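Local coordinates for sugar-binding transport ATP-binding protein (PDB 1V43) that binds ATP and probably hydrolyses it to power sugar uptake, as the ATPase subunit of an ABC transporter, at residues Asp116-Asp119 and Lys120-Trp124; Val150-Ala153 and Arg154-Val158; Lys185-Gln188 and Gln189-Val193. All blocks are in the same frame, centred on the assembly; numbering follows the deposited sequence.

Contact 1: Asp116-Asp119 and Lys120-Trp124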
loop_
_atom_site.group_PDB
_atom_site.type_symbol
_atom_site.label_atom_id
_atom_site.label_comp_id
_atom_site.label_asym_id
_atom_site.label_seq_id
_atom_site.Cartn_x
_atom_site.Cartn_y
_atom_site.Cartn_z
ATOM N N ASP A 116 -37.682 2.747 25.853
ATOM C CA ASP A 116 -37.091 3.984 26.363
ATOM C C ASP A 116 -35.606 3.840 26.680
ATOM O O ASP A 116 -34.873 4.830 26.765
ATOM C CB ASP A 116 -37.852 4.418 27.613
ATOM C CG ASP A 116 -39.356 4.358 27.419
ATOM O OD1 ASP A 116 -39.886 5.180 26.643
ATOM O OD2 ASP A 116 -40.004 3.476 28.026
ATOM N N GLU A 117 -35.170 2.602 26.873
ATOM C CA GLU A 117 -33.770 2.325 27.154
ATOM C C GLU A 117 -33.109 2.247 25.784
ATOM O O GLU A 117 -31.996 2.730 25.580
ATOM C CB GLU A 117 -33.634 0.987 27.891
ATOM C CG GLU A 117 -32.219 0.650 28.340
ATOM C CD GLU A 117 -31.656 1.676 29.309
ATOM O OE1 GLU A 117 -32.307 1.936 30.344
ATOM O OE2 GLU A 117 -30.562 2.221 29.040
ATOM N N ILE A 118 -33.829 1.643 24.844
ATOM C CA ILE A 118 -33.362 1.488 23.477
ATOM C C ILE A 118 -33.095 2.840 22.844
ATOM O O ILE A 118 -32.128 3.003 22.099
ATOM C CB ILE A 118 -34.401 0.754 22.607
ATOM C CG1 ILE A 118 -34.591 -0.667 23.122
ATOM C CG2 ILE A 118 -33.955 0.732 21.145
ATOM C CD1 ILE A 118 -35.532 -1.494 22.278
ATOM N N ASP A 119 -33.951 3.814 23.142
ATOM C CA ASP A 119 -33.780 5.136 22.565
ATOM C C ASP A 119 -32.588 5.874 23.149
ATOM O O ASP A 119 -31.900 6.597 22.430
ATOM C CB ASP A 119 -35.025 5.988 22.746
ATOM C CG ASP A 119 -35.000 7.231 21.867
ATOM O OD1 ASP A 119 -35.235 7.103 20.647
ATOM O OD2 ASP A 119 -34.722 8.326 22.390
ATOM N N LYS A 120 -32.347 5.708 24.447
ATOM C CA LYS A 120 -31.215 6.373 25.084
ATOM C C LYS A 120 -29.881 5.862 24.522
ATOM O O LYS A 120 -28.990 6.654 24.219
ATOM C CB LYS A 120 -31.224 6.146 26.598
ATOM C CG LYS A 120 -30.045 6.811 27.296
ATOM C CD LYS A 120 -29.952 6.448 28.764
ATOM C CE LYS A 120 -28.855 7.256 29.452
ATOM N NZ LYS A 120 -27.511 7.060 28.836
ATOM N N ARG A 121 -29.757 4.541 24.392
ATOM C CA ARG A 121 -28.541 3.908 23.875
ATOM C C ARG A 121 -28.279 4.252 22.407
ATOM O O ARG A 121 -27.141 4.579 22.036
ATOM C CB ARG A 121 -28.637 2.387 24.025
ATOM C CG ARG A 121 -28.849 1.920 25.449
ATOM C CD ARG A 121 -29.336 0.479 25.478
ATOM N NE ARG A 121 -28.250 -0.489 25.583
ATOM C CZ ARG A 121 -27.490 -0.639 26.664
ATOM N NH1 ARG A 121 -27.698 0.119 27.736
ATOM N NH2 ARG A 121 -26.526 -1.550 26.676
ATOM N N VAL A 122 -29.320 4.163 21.573
ATOM C CA VAL A 122 -29.187 4.488 20.151
ATOM C C VAL A 122 -28.664 5.917 19.998
ATOM O O VAL A 122 -27.732 6.150 19.242
ATOM C CB VAL A 122 -30.538 4.328 19.388
ATOM C CG1 VAL A 122 -30.419 4.859 17.962
ATOM C CG2 VAL A 122 -30.913 2.866 19.325
ATOM N N ARG A 123 -29.244 6.857 20.742
ATOM C CA ARG A 123 -28.815 8.257 20.708
ATOM C C ARG A 123 -27.343 8.356 21.118
ATOM O O ARG A 123 -26.544 9.042 20.469
ATOM C CB ARG A 123 -29.664 9.108 21.665
ATOM C CG ARG A 123 -31.082 9.434 21.165
ATOM C CD ARG A 123 -31.943 10.090 22.266
ATOM N NE ARG A 123 -33.257 10.511 21.781
ATOM C CZ ARG A 123 -33.565 11.754 21.412
ATOM N NH1 ARG A 123 -32.658 12.718 21.477
ATOM N NH2 ARG A 123 -34.782 12.034 20.970
ATOM N N TRP A 124 -26.990 7.665 22.200
ATOM C CA TRP A 124 -25.616 7.664 22.713
ATOM C C TRP A 124 -24.632 7.114 21.663
ATOM O O TRP A 124 -23.627 7.744 21.355
ATOM C CB TRP A 124 -25.566 6.825 23.997
ATOM C CG TRP A 124 -24.182 6.422 24.475
ATOM C CD1 TRP A 124 -23.290 7.190 25.179
ATOM C CD2 TRP A 124 -23.572 5.133 24.331
ATOM N NE1 TRP A 124 -22.163 6.452 25.486
ATOM C CE2 TRP A 124 -22.310 5.189 24.980
ATOM C CE3 TRP A 124 -23.968 3.931 23.720
ATOM C CZ2 TRP A 124 -21.442 4.087 25.035
ATOM C CZ3 TRP A 124 -23.100 2.833 23.774
ATOM C CH2 TRP A 124 -21.854 2.923 24.431
#
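D119 and R123 form the short salt bridge of this stretch, one turn apart on the surface of helix 115-128. The carboxylate oxygen OD2 of D119 takes the N-H of R123 NE at 2.7 Å, with a moderately bent N-H...O angle of 148°. The arginine meets that oxygen on its syn side but somewhat out of the carboxylate plane, and OD2 in turn sits at the guanidinium edge, near its plane, although the two flat groups are turned 61° apart. The first torsion of D119 (chi1 -166°) sets the carboxylate beside the residue's own carbonyl carbon, where R123 meets it with a chain extended from CG to NE. The other oxygen, OD1, is hydrogen-bonded to the hydroxyl of Y101, so both ends of the carboxylate are used and its rotation is restrained. With an alanine at D119, R123 would probably lose its charged mate and the Y101 hydroxyl its partner on this helix.

The second ion pair is long: E117 OE2 lies 3.8 Å from R121 NH1, at the guanidinium edge, and the main partner of R121 is E159, which forms a salt bridge with the same NH1. Helix 115-128 belongs to the ABC ATPase domain and packs here against helix 100-105, whose A105 touches both I118 and V122. On that side the apolar contact is between methyl groups, CG2 of I118 and CG2 of V122 standing 4.1 Å apart.

Backbone bonds of the i to i+4 pattern run beneath the side chains. R121 N donates to E117 O at 3.1 Å, V122 N to I118 O at 3.1 Å and R123 N to D119 O at 3.2 Å. The aliphatic part of R121 lies against the first of these acceptors, its CG 3.3 Å from E117 O.

Contact 2: Val150-Ala153 and Arg154-Val158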
loop_
_atom_site.group_PDB
_atom_site.type_symbol
_atom_site.label_atom_id
_atom_site.label_comp_id
_atom_site.label_asym_id
_atom_site.label_seq_id
_atom_site.Cartn_x
_atom_site.Cartn_y
_atom_site.Cartn_z
ATOM N N VAL A 150 -22.295 3.118 10.871
ATOM C CA VAL A 150 -23.533 2.555 11.404
ATOM C C VAL A 150 -23.279 1.179 11.984
ATOM O O VAL A 150 -23.811 0.827 13.038
ATOM C CB VAL A 150 -24.625 2.427 10.311
ATOM C CG1 VAL A 150 -25.901 1.838 10.919
ATOM C CG2 VAL A 150 -24.900 3.791 9.680
ATOM N N ALA A 151 -22.466 0.394 11.283
ATOM C CA ALA A 151 -22.128 -0.953 11.731
ATOM C C ALA A 151 -21.427 -0.907 13.086
ATOM O O ALA A 151 -21.681 -1.740 13.959
ATOM C CB ALA A 151 -21.223 -1.647 10.686
ATOM N N VAL A 152 -20.541 0.069 13.264
ATOM C CA VAL A 152 -19.822 0.190 14.534
ATOM C C VAL A 152 -20.750 0.608 15.662
ATOM O O VAL A 152 -20.655 0.071 16.761
ATOM C CB VAL A 152 -18.675 1.209 14.455
ATOM C CG1 VAL A 152 -18.006 1.327 15.812
ATOM C CG2 VAL A 152 -17.672 0.788 13.398
ATOM N N ALA A 153 -21.649 1.560 15.392
ATOM C CA ALA A 153 -22.585 2.022 16.415
ATOM C C ALA A 153 -23.417 0.839 16.886
ATOM O O ALA A 153 -23.712 0.707 18.075
ATOM C CB ALA A 153 -23.505 3.137 15.866
ATOM N N ARG A 154 -23.791 -0.026 15.951
ATOM C CA ARG A 154 -24.588 -1.201 16.299
ATOM C C ARG A 154 -23.790 -2.156 17.177
ATOM O O ARG A 154 -24.327 -2.748 18.110
ATOM C CB ARG A 154 -25.049 -1.934 15.043
ATOM C CG ARG A 154 -25.896 -3.162 15.353
ATOM C CD ARG A 154 -26.478 -3.750 14.081
ATOM N NE ARG A 154 -25.437 -4.034 13.101
ATOM C CZ ARG A 154 -25.664 -4.338 11.825
ATOM N NH1 ARG A 154 -26.908 -4.399 11.361
ATOM N NH2 ARG A 154 -24.639 -4.578 11.015
ATOM N N ALA A 155 -22.502 -2.303 16.873
ATOM C CA ALA A 155 -21.657 -3.188 17.671
ATOM C C ALA A 155 -21.502 -2.641 19.085
ATOM O O ALA A 155 -21.556 -3.397 20.053
ATOM C CB ALA A 155 -20.276 -3.367 17.009
ATOM N N ILE A 156 -21.338 -1.327 19.231
ATOM C CA ILE A 156 -21.166 -0.795 20.581
ATOM C C ILE A 156 -22.450 -0.485 21.334
ATOM O O ILE A 156 -22.409 -0.255 22.544
ATOM C CB ILE A 156 -20.290 0.485 20.606
ATOM C CG1 ILE A 156 -21.117 1.725 20.223
ATOM C CG2 ILE A 156 -19.116 0.304 19.672
ATOM C CD1 ILE A 156 -20.362 3.032 20.400
ATOM N N VAL A 157 -23.585 -0.480 20.640
ATOM C CA VAL A 157 -24.852 -0.151 21.302
ATOM C C VAL A 157 -25.214 -1.071 22.474
ATOM O O VAL A 157 -25.916 -0.645 23.398
ATOM C CB VAL A 157 -26.038 -0.106 20.283
ATOM C CG1 VAL A 157 -26.608 -1.487 20.063
ATOM C CG2 VAL A 157 -27.112 0.867 20.772
ATOM N N VAL A 158 -24.725 -2.314 22.452
ATOM C CA VAL A 158 -25.010 -3.258 23.536
ATOM C C VAL A 158 -24.069 -3.081 24.724
ATOM O O VAL A 158 -24.230 -3.733 25.756
ATOM C CB VAL A 158 -24.919 -4.736 23.062
ATOM C CG1 VAL A 158 -25.890 -4.973 21.910
ATOM C CG2 VAL A 158 -23.498 -5.073 22.632
#
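V152 and I156 make the closely packed side of this turn, where CG1 of the valine meets CG2 of the isoleucine at 4.1 Å. The same CG2 also lies 3.3 Å from V152 O, the carbonyl that accepts the I156 N-H at 2.9 Å, so this methyl packs against the carbonyl that its own N-H binds. CG1 of I156 stands between the backbone N and the carbonyl carbon (chi1 81°), a less common choice in a helix, and this puts it 3.5 Å from A153 O. A153 is buried too, its methyl group packed on I104 and A125.

The stretch is the C-terminal part of helix 147-156 in the ABC ATPase domain, the helix that follows the LSGGQ signature motif characteristic of ABC ATPases. It is wedged between several elements: I156 rests on L128 of helix 115-128, while A155 on another flank touches V88 of strand 85-89. Regular i to i+4 bonds hold the turn, R154 N to V150 O at 3.0 Å and A155 N to A151 O at 3.1 Å. The next one, V157 N to A153 O, is weak, with an N-H...O angle of only 125°.

The looser, partly exposed side is formed by A151 and R154. Here the arginine meets the preceding turn mainly through its CB, 3.5 Å from A151 O, and its guanidinium passes obliquely by A151 CA. That guanidinium lies close to the like-charged R147, and P107 touches the R154 side chain.

Contact 3: Lys185-Gln188 and Gln189-Val193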
loop_
_atom_site.group_PDB
_atom_site.type_symbol
_atom_site.label_atom_id
_atom_site.label_comp_id
_atom_site.label_asym_id
_atom_site.label_seq_id
_atom_site.Cartn_x
_atom_site.Cartn_y
_atom_site.Cartn_z
ATOM N N LYS A 185 -10.212 3.713 16.193
ATOM C CA LYS A 185 -9.229 3.859 17.260
ATOM C C LYS A 185 -9.615 4.953 18.265
ATOM O O LYS A 185 -9.594 4.731 19.481
ATOM C CB LYS A 185 -7.835 4.135 16.668
ATOM C CG LYS A 185 -6.702 4.192 17.714
ATOM C CD LYS A 185 -6.878 3.119 18.796
ATOM C CE LYS A 185 -5.817 3.190 19.880
ATOM N NZ LYS A 185 -4.579 2.470 19.507
ATOM N N LYS A 186 -9.988 6.132 17.773
ATOM C CA LYS A 186 -10.391 7.211 18.676
ATOM C C LYS A 186 -11.616 6.836 19.498
ATOM O O LYS A 186 -11.700 7.166 20.675
ATOM C CB LYS A 186 -10.702 8.481 17.905
ATOM C CG LYS A 186 -9.517 9.163 17.261
ATOM C CD LYS A 186 -10.091 10.354 16.518
ATOM C CE LYS A 186 -9.077 11.138 15.748
ATOM N NZ LYS A 186 -9.819 12.176 14.964
ATOM N N LEU A 187 -12.576 6.170 18.861
ATOM C CA LEU A 187 -13.777 5.724 19.549
ATOM C C LEU A 187 -13.409 4.771 20.697
ATOM O O LEU A 187 -13.909 4.903 21.815
ATOM C CB LEU A 187 -14.701 5.000 18.573
ATOM C CG LEU A 187 -15.922 4.326 19.202
ATOM C CD1 LEU A 187 -16.843 5.408 19.729
ATOM C CD2 LEU A 187 -16.645 3.442 18.185
ATOM N N GLN A 188 -12.542 3.802 20.407
ATOM C CA GLN A 188 -12.125 2.836 21.415
ATOM C C GLN A 188 -11.395 3.513 22.571
ATOM O O GLN A 188 -11.561 3.101 23.711
ATOM C CB GLN A 188 -11.241 1.743 20.791
ATOM C CG GLN A 188 -10.876 0.600 21.744
ATOM C CD GLN A 188 -9.748 0.968 22.706
ATOM O OE1 GLN A 188 -9.605 0.376 23.775
ATOM N NE2 GLN A 188 -8.938 1.939 22.318
ATOM N N GLN A 189 -10.606 4.553 22.289
ATOM C CA GLN A 189 -9.881 5.275 23.346
ATOM C C GLN A 189 -10.842 6.093 24.187
ATOM O O GLN A 189 -10.563 6.427 25.337
ATOM C CB GLN A 189 -8.819 6.221 22.759
ATOM C CG GLN A 189 -7.682 5.498 22.086
ATOM C CD GLN A 189 -6.698 6.451 21.426
ATOM O OE1 GLN A 189 -7.098 7.377 20.715
ATOM N NE2 GLN A 189 -5.405 6.213 21.639
ATOM N N LYS A 190 -11.968 6.460 23.598
ATOM C CA LYS A 190 -12.950 7.214 24.351
ATOM C C LYS A 190 -13.706 6.215 25.241
ATOM O O LYS A 190 -13.961 6.471 26.416
ATOM C CB LYS A 190 -13.912 7.924 23.387
ATOM C CG LYS A 190 -14.827 8.941 24.049
ATOM C CD LYS A 190 -15.619 9.750 23.022
ATOM C CE LYS A 190 -16.590 10.702 23.714
ATOM N NZ LYS A 190 -17.470 11.431 22.747
ATOM N N LEU A 191 -14.039 5.059 24.683
ATOM C CA LEU A 191 -14.797 4.053 25.430
ATOM C C LEU A 191 -13.963 3.219 26.383
ATOM O O LEU A 191 -14.439 2.795 27.437
ATOM C CB LEU A 191 -15.532 3.126 24.455
ATOM C CG LEU A 191 -16.667 3.776 23.657
ATOM C CD1 LEU A 191 -17.292 2.755 22.717
ATOM C CD2 LEU A 191 -17.718 4.352 24.621
ATOM N N LYS A 192 -12.705 3.017 26.018
ATOM C CA LYS A 192 -11.800 2.190 26.796
ATOM C C LYS A 192 -12.361 0.783 26.900
ATOM O O LYS A 192 -12.153 0.115 27.916
ATOM C CB LYS A 192 -11.567 2.765 28.204
ATOM C CG LYS A 192 -10.728 4.038 28.231
ATOM C CD LYS A 192 -9.450 3.887 27.418
ATOM C CE LYS A 192 -8.653 2.630 27.790
ATOM N NZ LYS A 192 -7.450 2.442 26.919
ATOM N N VAL A 193 -13.099 0.341 25.876
ATOM C CA VAL A 193 -13.615 -1.025 25.884
ATOM C C VAL A 193 -12.493 -1.937 25.345
ATOM O O VAL A 193 -11.903 -1.642 24.306
ATOM C CB VAL A 193 -14.904 -1.211 24.996
ATOM C CG1 VAL A 193 -14.636 -0.863 23.515
ATOM C CG2 VAL A 193 -15.372 -2.664 25.088
#
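The C-terminal end of helix 174-191, the helix of the beta-alpha-beta unit that links strands 162-166 and 194-199 of the mixed sheet, is closed by this contact. The stronger of its last bonds are i to i+4: Q189 N to K185 O at 3.0 Å, L191 N to L187 O at 2.9 Å, and K192 N to Q188 O at 2.6 Å. K190 N is held only weakly, shared between K186 O and L187 O. K192 then leaves the helix with positive phi (60°), turning the chain through V193 into the following strand.

L187 and L191 lie alongside one another and point the same way, their CD1 methyl groups 4.0 Å apart. Both rest on L128 of helix 115-128, and helix 147-156 adds V152 against L187 and I156 against L191. Across the helix from this apolar ridge, the bent aliphatic chain of K185 crosses the side chain of Q189, with CE of the lysine 3.7 Å from CG of the glutamine. CG of Q189 is anti to its carbonyl carbon (chi1 -67°), which carries it back over the preceding turn to 3.3 Å from K185 O. The buried Q188 brings its CG to 3.6 Å from V193 O, packing the helix end against the residue that leads into the strand.

Three of the lysines find partners outside the turn: K185 and K192 hydrogen-bond the backbone carbonyls of M208 and G37, and K186 makes a salt bridge with D315 of the second subunit. Apolar packing thus ties the helix end to neighbouring helices, and polar lysine ends tie it to backbone carbonyls and the partner subunit.

Overall arrangement
All three contacts are short helical stretches of about two turns in the ABC ATPase domain, the second and third running into the loop beyond, on the same side of the chain's centre. They follow in series along the chain, on helix 115-128, helix 147-156 and helix 174-191. Contact 2 is the nearest neighbour of both others, the three centres forming a triangle: about 12 Å from contact 1 and about 13 Å from contact 3, with contacts 1 and 3 about 19 Å apart. R121 packs on V157 and V158, W124 on I156 and L191, and V152 on L187. The three helices are thus held as one packed unit beside the mixed sheet.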